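Long-range contact in chitinase (Paenibacillus sp. FPU-7, PDB 5GZT), which probably hydrolyses internal beta-1,4 linkages between N-acetylglucosamine units of chitin and chitodextrins, acting as an endochitinase: residues P20-V34 / V40-K54. Sequence-based numbering, arbitrary orientation.
Sequences PVRIVAKGSAKVGEV and VKLEETDLTGTGFEK. With NA (sodium ion), chain C; FMT (formic acid), chain K.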
loop_
_atom_site.group_PDB
_atom_site.type_symbol
_atom_site.label_atom_id
_atom_site.label_comp_id
_atom_site.label_asym_id
_atom_site.label_seq_id
_atom_site.Cartn_x
_atom_site.Cartn_y
_atom_site.Cartn_z
ATOM N N PRO B 20 41.863 -11.902 65.214
ATOM C CA PRO B 20 41.581 -10.745 64.399
ATOM C C PRO B 20 41.296 -9.433 65.153
ATOM O O PRO B 20 40.740 -9.449 66.240
ATOM C CB PRO B 20 40.345 -11.191 63.571
ATOM C CG PRO B 20 39.752 -12.333 64.308
ATOM C CD PRO B 20 40.899 -13.004 65.003
ATOM N N VAL B 21 41.693 -8.324 64.543
ATOM C CA VAL B 21 41.125 -7.035 64.828
ATOM C C VAL B 21 39.844 -6.896 64.044
ATOM O O VAL B 21 39.836 -7.147 62.822
ATOM C CB VAL B 21 42.017 -5.859 64.323
ATOM C CG1 VAL B 21 41.324 -4.515 64.556
ATOM C CG2 VAL B 21 43.361 -5.888 65.009
ATOM N N ARG B 22 38.785 -6.429 64.704
ATOM C CA ARG B 22 37.595 -5.969 63.984
ATOM C C ARG B 22 37.755 -4.472 63.663
ATOM O O ARG B 22 38.112 -3.692 64.532
ATOM C CB ARG B 22 36.333 -6.286 64.786
ATOM C CG ARG B 22 35.021 -5.951 64.116
ATOM C CD ARG B 22 33.865 -6.518 64.932
ATOM N NE ARG B 22 33.675 -5.708 66.152
ATOM C CZ ARG B 22 32.814 -4.694 66.286
ATOM N NH1 ARG B 22 31.993 -4.332 65.290
ATOM N NH2 ARG B 22 32.771 -4.035 67.430
ATOM N N ILE B 23 37.548 -4.088 62.404
ATOM C CA ILE B 23 37.628 -2.705 61.986
ATOM C C ILE B 23 36.290 -2.332 61.438
ATOM O O ILE B 23 35.805 -2.983 60.535
ATOM C CB ILE B 23 38.733 -2.448 60.915
ATOM C CG1 ILE B 23 40.093 -2.869 61.461
ATOM C CG2 ILE B 23 38.751 -0.974 60.492
ATOM C CD1 ILE B 23 41.262 -2.742 60.487
ATOM N N VAL B 24 35.701 -1.261 61.971
ATOM C CA VAL B 24 34.384 -0.890 61.604
ATOM C C VAL B 24 34.416 0.485 60.972
ATOM O O VAL B 24 35.266 1.291 61.314
ATOM C CB VAL B 24 33.426 -0.909 62.823
ATOM C CG1 VAL B 24 31.986 -0.840 62.341
ATOM C CG2 VAL B 24 33.634 -2.163 63.637
ATOM N N ALA B 25 33.491 0.724 60.044
ATOM C CA ALA B 25 33.334 1.980 59.385
ATOM C C ALA B 25 31.872 2.405 59.548
ATOM O O ALA B 25 30.930 1.668 59.067
ATOM C CB ALA B 25 33.688 1.834 57.902
ATOM N N LYS B 26 31.689 3.584 60.200
ATOM C CA LYS B 26 30.366 4.099 60.581
ATOM C C LYS B 26 29.992 5.464 59.965
ATOM O O LYS B 26 30.784 6.401 59.916
ATOM C CB LYS B 26 30.239 4.137 62.113
ATOM C CG LYS B 26 28.833 3.825 62.624
ATOM C CD LYS B 26 28.547 4.429 63.998
ATOM C CE LYS B 26 28.251 5.930 63.912
ATOM N NZ LYS B 26 27.853 6.517 65.225
ATOM N N GLY B 27 28.770 5.549 59.472
ATOM C CA GLY B 27 28.238 6.781 58.935
ATOM C C GLY B 27 28.912 7.283 57.672
ATOM O O GLY B 27 28.913 6.598 56.646
ATOM N N SER B 28 29.440 8.504 57.731
ATOM C CA SER B 28 30.107 9.112 56.580
ATOM C C SER B 28 31.572 8.718 56.434
ATOM O O SER B 28 32.320 9.405 55.731
ATOM C CB SER B 28 29.960 10.632 56.624
ATOM O OG SER B 28 28.704 10.935 56.070
ATOM N N ALA B 29 31.979 7.602 57.046
ATOM C CA ALA B 29 33.359 7.158 56.953
ATOM C C ALA B 29 33.736 6.749 55.516
ATOM O O ALA B 29 32.853 6.507 54.651
ATOM C CB ALA B 29 33.636 6.028 57.927
ATOM N N LYS B 30 35.056 6.654 55.334
ATOM C CA LYS B 30 35.760 6.734 54.055
ATOM C C LYS B 30 37.107 6.020 54.254
ATOM O O LYS B 30 37.946 6.462 55.071
ATOM C CB LYS B 30 36.010 8.226 53.746
ATOM C CG LYS B 30 35.409 8.812 52.483
ATOM C CD LYS B 30 36.234 8.446 51.248
ATOM C CE LYS B 30 35.628 7.264 50.521
ATOM N NZ LYS B 30 34.242 7.605 50.075
ATOM N N VAL B 31 37.327 4.900 53.569
ATOM C CA VAL B 31 38.573 4.149 53.775
ATOM C C VAL B 31 39.195 3.890 52.432
ATOM O O VAL B 31 38.480 3.647 51.433
ATOM C CB VAL B 31 38.407 2.819 54.553
ATOM C CG1 VAL B 31 39.743 2.391 55.185
ATOM C CG2 VAL B 31 37.343 2.947 55.638
ATOM N N GLY B 32 40.529 3.974 52.421
ATOM C CA GLY B 32 41.310 3.685 51.233
ATOM C C GLY B 32 41.401 2.189 51.066
ATOM O O GLY B 32 40.521 1.453 51.549
ATOM N N GLU B 33 42.467 1.753 50.390
ATOM C CA GLU B 33 42.710 0.353 50.125
ATOM C C GLU B 33 43.156 -0.304 51.425
ATOM O O GLU B 33 44.147 0.138 52.022
ATOM C CB GLU B 33 43.804 0.165 49.020
ATOM C CG GLU B 33 44.319 -1.279 48.817
ATOM C CD GLU B 33 45.335 -1.457 47.676
ATOM O OE1 GLU B 33 45.138 -0.803 46.650
ATOM O OE2 GLU B 33 46.298 -2.262 47.795
ATOM N N VAL B 34 42.486 -1.400 51.806
ATOM C CA VAL B 34 42.937 -2.247 52.920
ATOM C C VAL B 34 43.853 -3.399 52.458
ATOM O O VAL B 34 43.430 -4.276 51.685
ATOM C CB VAL B 34 41.716 -2.864 53.669
ATOM C CG1 VAL B 34 42.168 -3.579 54.936
ATOM C CG2 VAL B 34 40.628 -1.824 53.931
ATOM N N VAL B 40 41.796 -10.279 60.613
ATOM C CA VAL B 40 41.005 -9.062 60.532
ATOM C C VAL B 40 39.503 -9.323 60.231
ATOM O O VAL B 40 39.143 -10.339 59.642
ATOM C CB VAL B 40 41.594 -8.109 59.477
ATOM C CG1 VAL B 40 41.315 -8.630 58.043
ATOM C CG2 VAL B 40 41.066 -6.689 59.644
ATOM N N LYS B 41 38.646 -8.380 60.617
ATOM C CA LYS B 41 37.263 -8.376 60.185
ATOM C C LYS B 41 36.856 -6.961 59.833
ATOM O O LYS B 41 36.845 -6.097 60.699
ATOM C CB LYS B 41 36.381 -9.008 61.265
ATOM C CG LYS B 41 34.873 -8.921 61.044
ATOM C CD LYS B 41 34.195 -9.969 61.926
ATOM C CE LYS B 41 32.719 -9.735 62.127
ATOM N NZ LYS B 41 31.991 -9.334 60.901
ATOM N N LEU B 42 36.569 -6.701 58.555
ATOM C CA LEU B 42 36.076 -5.398 58.131
ATOM C C LEU B 42 34.592 -5.497 58.237
ATOM O O LEU B 42 33.980 -6.532 57.852
ATOM C CB LEU B 42 36.475 -5.034 56.700
ATOM C CG LEU B 42 37.977 -5.155 56.386
ATOM C CD1 LEU B 42 38.338 -4.502 55.053
ATOM C CD2 LEU B 42 38.893 -4.600 57.472
ATOM N N GLU B 43 34.026 -4.429 58.799
ATOM C CA GLU B 43 32.596 -4.283 58.972
ATOM C C GLU B 43 32.144 -2.865 58.647
ATOM O O GLU B 43 32.793 -1.896 59.018
ATOM C CB GLU B 43 32.307 -4.613 60.418
ATOM C CG GLU B 43 30.855 -4.758 60.780
ATOM C CD GLU B 43 30.666 -5.726 61.950
ATOM O OE1 GLU B 43 31.597 -5.873 62.807
ATOM O OE2 GLU B 43 29.554 -6.327 61.978
ATOM N N GLU B 44 31.029 -2.750 57.949
ATOM C CA GLU B 44 30.462 -1.485 57.641
ATOM C C GLU B 44 29.095 -1.449 58.321
ATOM O O GLU B 44 28.171 -2.169 57.906
ATOM C CB GLU B 44 30.304 -1.292 56.133
ATOM C CG GLU B 44 31.625 -1.176 55.334
ATOM C CD GLU B 44 31.369 -0.754 53.870
ATOM O OE1 GLU B 44 30.302 -1.141 53.289
ATOM O OE2 GLU B 44 32.206 0.004 53.297
ATOM N N THR B 45 28.966 -0.587 59.340
ATOM C CA THR B 45 27.676 -0.414 60.060
ATOM C C THR B 45 27.115 1.026 60.049
ATOM O O THR B 45 27.852 2.000 60.331
ATOM C CB THR B 45 27.763 -0.852 61.526
ATOM O OG1 THR B 45 28.685 -1.932 61.669
ATOM C CG2 THR B 45 26.364 -1.289 62.036
ATOM N N ASP B 46 25.806 1.127 59.739
ATOM C CA ASP B 46 25.086 2.398 59.665
ATOM C C ASP B 46 25.964 3.322 58.839
ATOM O O ASP B 46 26.558 4.261 59.368
ATOM C CB ASP B 46 24.806 2.973 61.086
ATOM C CG ASP B 46 23.728 2.170 61.869
ATOM O OD1 ASP B 46 22.619 1.914 61.300
ATOM O OD2 ASP B 46 24.002 1.814 63.054
ATOM N N LEU B 47 26.102 2.967 57.559
ATOM C CA LEU B 47 27.059 3.589 56.650
ATOM C C LEU B 47 26.283 4.387 55.639
ATOM O O LEU B 47 25.464 3.835 54.879
ATOM C CB LEU B 47 27.932 2.555 55.925
ATOM C CG LEU B 47 29.123 3.149 55.133
ATOM C CD1 LEU B 47 30.340 3.366 56.039
ATOM C CD2 LEU B 47 29.489 2.290 53.913
ATOM N N THR B 48 26.544 5.696 55.687
ATOM C CA THR B 48 26.005 6.691 54.756
ATOM C C THR B 48 27.001 7.048 53.644
ATOM O O THR B 48 26.558 7.309 52.522
ATOM C CB THR B 48 25.537 8.018 55.461
ATOM O OG1 THR B 48 25.293 9.006 54.457
ATOM C CG2 THR B 48 26.547 8.592 56.402
ATOM N N GLY B 49 28.300 7.091 53.986
ATOM C CA GLY B 49 29.407 7.255 53.046
ATOM C C GLY B 49 29.717 5.991 52.239
ATOM O O GLY B 49 28.852 5.129 52.019
ATOM N N THR B 50 30.951 5.885 51.768
ATOM C CA THR B 50 31.326 4.754 50.915
ATOM C C THR B 50 32.158 3.716 51.678
ATOM O O THR B 50 32.174 2.576 51.301
ATOM C CB THR B 50 32.072 5.206 49.645
ATOM O OG1 THR B 50 33.348 5.718 50.030
ATOM C CG2 THR B 50 31.263 6.245 48.826
ATOM N N GLY B 51 32.855 4.122 52.730
ATOM C CA GLY B 51 33.547 3.203 53.616
ATOM C C GLY B 51 34.754 2.514 52.992
ATOM O O GLY B 51 35.686 3.202 52.535
ATOM N N PHE B 52 34.752 1.163 53.002
ATOM C CA PHE B 52 35.819 0.381 52.376
ATOM C C PHE B 52 35.568 0.250 50.900
ATOM O O PHE B 52 34.419 0.304 50.439
ATOM C CB PHE B 52 35.955 -1.011 52.942
ATOM C CG PHE B 52 36.187 -1.043 54.391
ATOM C CD1 PHE B 52 37.449 -0.850 54.907
ATOM C CD2 PHE B 52 35.125 -1.311 55.251
ATOM C CE1 PHE B 52 37.677 -0.913 56.278
ATOM C CE2 PHE B 52 35.319 -1.376 56.633
ATOM C CZ PHE B 52 36.604 -1.189 57.151
ATOM N N GLU B 53 36.658 0.061 50.144
ATOM C CA GLU B 53 36.505 -0.241 48.703
ATOM C C GLU B 53 37.363 -1.418 48.245
ATOM O O GLU B 53 36.844 -2.530 48.114
ATOM C CB GLU B 53 36.677 1.035 47.868
ATOM C CG GLU B 53 35.427 1.915 47.959
ATOM C CD GLU B 53 35.455 3.109 47.054
ATOM O OE1 GLU B 53 36.444 3.835 47.121
ATOM O OE2 GLU B 53 34.475 3.318 46.324
ATOM N N LYS B 54 38.643 -1.179 48.021
ATOM C CA LYS B 54 39.551 -2.199 47.589
ATOM C C LYS B 54 40.180 -2.911 48.808
ATOM O O LYS B 54 40.566 -2.294 49.830
ATOM C CB LYS B 54 40.608 -1.619 46.611
ATOM C CG LYS B 54 41.636 -2.648 46.070
ATOM C CD LYS B 54 42.469 -2.175 44.857
ATOM C CE LYS B 54 43.840 -2.882 44.738
ATOM N NZ LYS B 54 43.809 -4.316 44.347
HETATM NA NA NA C . 32.001 0.284 50.868
HETATM C C FMT K . 28.708 -10.290 60.548
HETATM O O1 FMT K . 29.838 -10.743 60.800
HETATM O O2 FMT K . 28.425 -9.603 59.418
HETATM O O HOH W 1 38.515 3.615 48.849
#
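The ring of F52 is sandwiched between V31, from the preceding coil, and L42 of its own segment, an example of how successive coils of a parallel beta-helix stack around a shared apolar core. V31 CG2 makes a CH-pi contact with the F52 ring, 4.2 Å from its centroid and 24° off the normal, and L42 CD1 sits off-centre over the opposite face, which probably limits how far the ring can tilt. V34 CG2 comes within 3.5 Å of F52 CD1 and also meets L42 CD1 tip to tip. A25 CB packs against F52 CE2, and I23 CG2 lies in the ring plane at CZ. F52 CG is anti to its carbonyl carbon (chi1 -57°), which turns the ring inward among these groups.

Strands 21-27 and 40-45 run parallel in register, bonded alternately in both directions: I23 N donates to K41 O and E43 N to I23 O. On the other side of this sheet, R22 NH1 reaches E43 OE1 at 2.9 Å; the oxygen lies nearly in the guanidinium plane, yet the approach comes from above the carboxylate, the two planes being 89° apart. R22 NE and NH2 bond the backbone of a neighbouring protein chain, so the arginine ties this strand pair to that second chain.

Past the corner at D46, G27 O accepts from both T48 N and G49 N, on the same face of its carbonyl plane. Further along, G51 N bonds A29 O and V31 N bonds G51 O, tying together the loops that lead from this sheet to the next. A sodium ion sits beside this turn, bound by T50 O, F52 O, S72 O of the following coil and, at 2.5 Å, E44 OE2. The same carboxylate oxygen, E44 OE2, accepts a hydrogen bond from F52 N at 2.8 Å, nearly along its C-O axis.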